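Local coordinates for protein origin of replication complex subunit 1B (Arabidopsis thaliana, PDB 5HH7) that binds the unmodified histone H3 tail through a BAH-PHD cassette, as the ORC1 subunit of the complex that recognises origins of replication, at residues R151-M156 against N178-I183. Sequence-based numbering, arbitrary orientation. Where two conformers were deposited one is given.
Sequences RARWYM and NDFADI
Strands 151-156 and 179-183 run antiparallel as A152 and A181 exchange backbone hydrogen bonds in both directions, and the W154 amide adds a third bond of 3.1 Å from its N to D179 O. They are neighbours in the curled, mixed beta sheet of the BAH domain, where strand 132-142 pairs with the other edge of 148-156. The pair illustrates how an antiparallel strand pair can carry different chemistry on its two faces. On one face R153, F180 and, in one of its two conformers, R151 form a layered sandwich, with the phenyl ring as its filling. In that conformer the R151 guanidinium lies flat on the ring, planes only 6° apart, in an off-centre cation-pi contact with CZ 3.9 Å from the F180 centroid. The chain is extended as far as NE, its CG anti to the backbone N (chi1 -176°), while NH1, in the same conformer, forms a salt bridge with D137 on the adjoining strand. Against the opposite face of the ring runs the aliphatic part of R153, whose CG makes a CH-pi contact. The polar end of R153 continues past the ring: NE bonds to T177 O, and NH2 is shared between a salt bridge to E216 and a weak, bent bond to N178 OD1 (128° at the hydrogen). N178 is itself held through ND2 by D218 and E216, which links the amide and R153 to the acidic side chains of strand 210-218. The other face, carrying A152 and A181, is mainly apolar. There A152 CB lies over the W154 ring toward its rim, and on the facing strand A181 CB sits 3.5 Å from W154 NE1. I183 approaches the indole at its edge, near the ring plane, bringing CD1 to 3.7 Å from W154 CZ2.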
loop_
_atom_site.group_PDB
_atom_site.type_symbol
_atom_site.label_atom_id
_atom_site.label_comp_id
_atom_site.label_asym_id
_atom_site.label_seq_id
_atom_site.Cartn_x
_atom_site.Cartn_y
_atom_site.Cartn_z
ATOM N N ARG A 151 11.195 -9.083 -12.159
ATOM C CA ARG A 151 10.093 -8.869 -13.084
ATOM C C ARG A 151 8.910 -8.413 -12.245
ATOM O O ARG A 151 8.385 -9.182 -11.440
ATOM C CB ARG A 151 9.745 -10.147 -13.850
ATOM C CG ARG A 151 8.663 -9.943 -14.905
ATOM C CD ARG A 151 8.485 -11.165 -15.789
ATOM N NE ARG A 151 7.614 -10.886 -16.931
ATOM C CZ ARG A 151 6.476 -11.524 -17.181
ATOM N NH1 ARG A 151 6.065 -12.492 -16.375
ATOM N NH2 ARG A 151 5.752 -11.202 -18.244
ATOM N N ALA A 152 8.513 -7.159 -12.416
ATOM C CA ALA A 152 7.436 -6.587 -11.624
ATOM C C ALA A 152 6.089 -6.782 -12.300
ATOM O O ALA A 152 5.960 -6.564 -13.499
ATOM C CB ALA A 152 7.691 -5.106 -11.389
ATOM N N ARG A 153 5.093 -7.203 -11.525
ATOM C CA ARG A 153 3.715 -7.222 -11.995
ATOM C C ARG A 153 2.993 -6.078 -11.299
ATOM O O ARG A 153 2.772 -6.120 -10.087
ATOM C CB ARG A 153 3.035 -8.554 -11.678
ATOM C CG ARG A 153 1.643 -8.687 -12.294
ATOM C CD ARG A 153 0.980 -10.019 -11.953
ATOM N NE ARG A 153 -0.373 -10.098 -12.504
ATOM C CZ ARG A 153 -1.193 -11.131 -12.333
ATOM N NH1 ARG A 153 -0.802 -12.184 -11.624
ATOM N NH2 ARG A 153 -2.407 -11.112 -12.873
ATOM N N TRP A 154 2.639 -5.054 -12.069
ATOM C CA TRP A 154 2.171 -3.794 -11.498
ATOM C C TRP A 154 0.785 -3.862 -10.871
ATOM O O TRP A 154 -0.141 -4.443 -11.439
ATOM C CB TRP A 154 2.176 -2.690 -12.561
ATOM C CG TRP A 154 3.524 -2.401 -13.148
ATOM C CD1 TRP A 154 3.900 -2.561 -14.450
ATOM C CD2 TRP A 154 4.676 -1.903 -12.456
ATOM N NE1 TRP A 154 5.215 -2.191 -14.613
ATOM C CE2 TRP A 154 5.714 -1.781 -13.404
ATOM C CE3 TRP A 154 4.931 -1.547 -11.129
ATOM C CZ2 TRP A 154 6.987 -1.322 -13.066
ATOM C CZ3 TRP A 154 6.197 -1.091 -10.796
ATOM C CH2 TRP A 154 7.206 -0.980 -11.761
ATOM N N TYR A 155 0.650 -3.254 -9.698
ATOM C CA TYR A 155 -0.660 -2.934 -9.166
ATOM C C TYR A 155 -1.094 -1.620 -9.801
ATOM O O TYR A 155 -0.274 -0.892 -10.376
ATOM C CB TYR A 155 -0.630 -2.798 -7.639
ATOM C CG TYR A 155 -0.510 -4.114 -6.893
ATOM C CD1 TYR A 155 -1.624 -4.920 -6.684
ATOM C CD2 TYR A 155 0.712 -4.543 -6.386
ATOM C CE1 TYR A 155 -1.528 -6.120 -6.001
ATOM C CE2 TYR A 155 0.821 -5.748 -5.699
ATOM C CZ TYR A 155 -0.306 -6.530 -5.510
ATOM O OH TYR A 155 -0.220 -7.724 -4.830
ATOM N N MET A 156 -2.382 -1.321 -9.703
ATOM C CA MET A 156 -2.912 -0.064 -10.209
ATOM C C MET A 156 -4.019 0.433 -9.285
ATOM O O MET A 156 -4.879 -0.340 -8.867
ATOM C CB MET A 156 -3.441 -0.237 -11.636
ATOM C CG MET A 156 -4.138 0.999 -12.211
ATOM S SD MET A 156 -4.702 0.766 -13.916
ATOM C CE MET A 156 -3.140 0.768 -14.796
ATOM N N ASN A 178 -2.208 -7.044 -15.527
ATOM C CA ASN A 178 -1.423 -7.978 -16.312
ATOM C C ASN A 178 -0.317 -7.245 -17.062
ATOM O O ASN A 178 0.135 -7.689 -18.117
ATOM C CB ASN A 178 -2.321 -8.755 -17.274
ATOM C CG ASN A 178 -3.324 -9.631 -16.546
ATOM O OD1 ASN A 178 -3.013 -10.212 -15.504
ATOM N ND2 ASN A 178 -4.536 -9.724 -17.086
ATOM N N ASP A 179 0.098 -6.107 -16.510
ATOM C CA ASP A 179 1.250 -5.368 -17.015
ATOM C C ASP A 179 2.498 -5.810 -16.258
ATOM O O ASP A 179 2.498 -5.844 -15.026
ATOM C CB ASP A 179 1.053 -3.862 -16.820
ATOM C CG ASP A 179 0.074 -3.260 -17.816
ATOM O OD1 ASP A 179 -0.607 -4.025 -18.534
ATOM O OD2 ASP A 179 -0.014 -2.014 -17.872
ATOM N N PHE A 180 3.556 -6.139 -16.994
ATOM C CA PHE A 180 4.821 -6.557 -16.393
ATOM C C PHE A 180 5.980 -5.708 -16.906
ATOM O O PHE A 180 5.926 -5.181 -18.017
ATOM C CB PHE A 180 5.124 -8.021 -16.715
ATOM C CG PHE A 180 4.129 -9.000 -16.157
ATOM C CD1 PHE A 180 2.916 -9.218 -16.793
ATOM C CD2 PHE A 180 4.424 -9.729 -15.019
ATOM C CE1 PHE A 180 2.010 -10.130 -16.290
ATOM C CE2 PHE A 180 3.522 -10.645 -14.512
ATOM C CZ PHE A 180 2.313 -10.846 -15.150
ATOM N N ALA A 181 7.037 -5.598 -16.107
ATOM C CA ALA A 181 8.232 -4.872 -16.527
ATOM C C ALA A 181 9.481 -5.355 -15.799
ATOM O O ALA A 181 9.412 -5.795 -14.648
ATOM C CB ALA A 181 8.049 -3.377 -16.313
ATOM N N ASP A 182 10.617 -5.268 -16.481
ATOM C CA ASP A 182 11.907 -5.529 -15.859
ATOM C C ASP A 182 12.358 -4.283 -15.113
ATOM O O ASP A 182 12.460 -3.202 -15.692
ATOM C CB ASP A 182 12.951 -5.927 -16.902
ATOM C CG ASP A 182 12.616 -7.236 -17.594
ATOM O OD1 ASP A 182 11.660 -7.915 -17.163
ATOM O OD2 ASP A 182 13.320 -7.590 -18.563
ATOM N N ILE A 183 12.625 -4.448 -13.823
ATOM C CA ILE A 183 12.965 -3.340 -12.944
ATOM C C ILE A 183 14.174 -3.717 -12.097
ATOM O O ILE A 183 14.223 -4.806 -11.532
ATOM C CB ILE A 183 11.784 -3.015 -12.002
ATOM C CG1 ILE A 183 10.574 -2.514 -12.797
ATOM C CG2 ILE A 183 12.192 -1.993 -10.954
ATOM C CD1 ILE A 183 10.712 -1.090 -13.299
#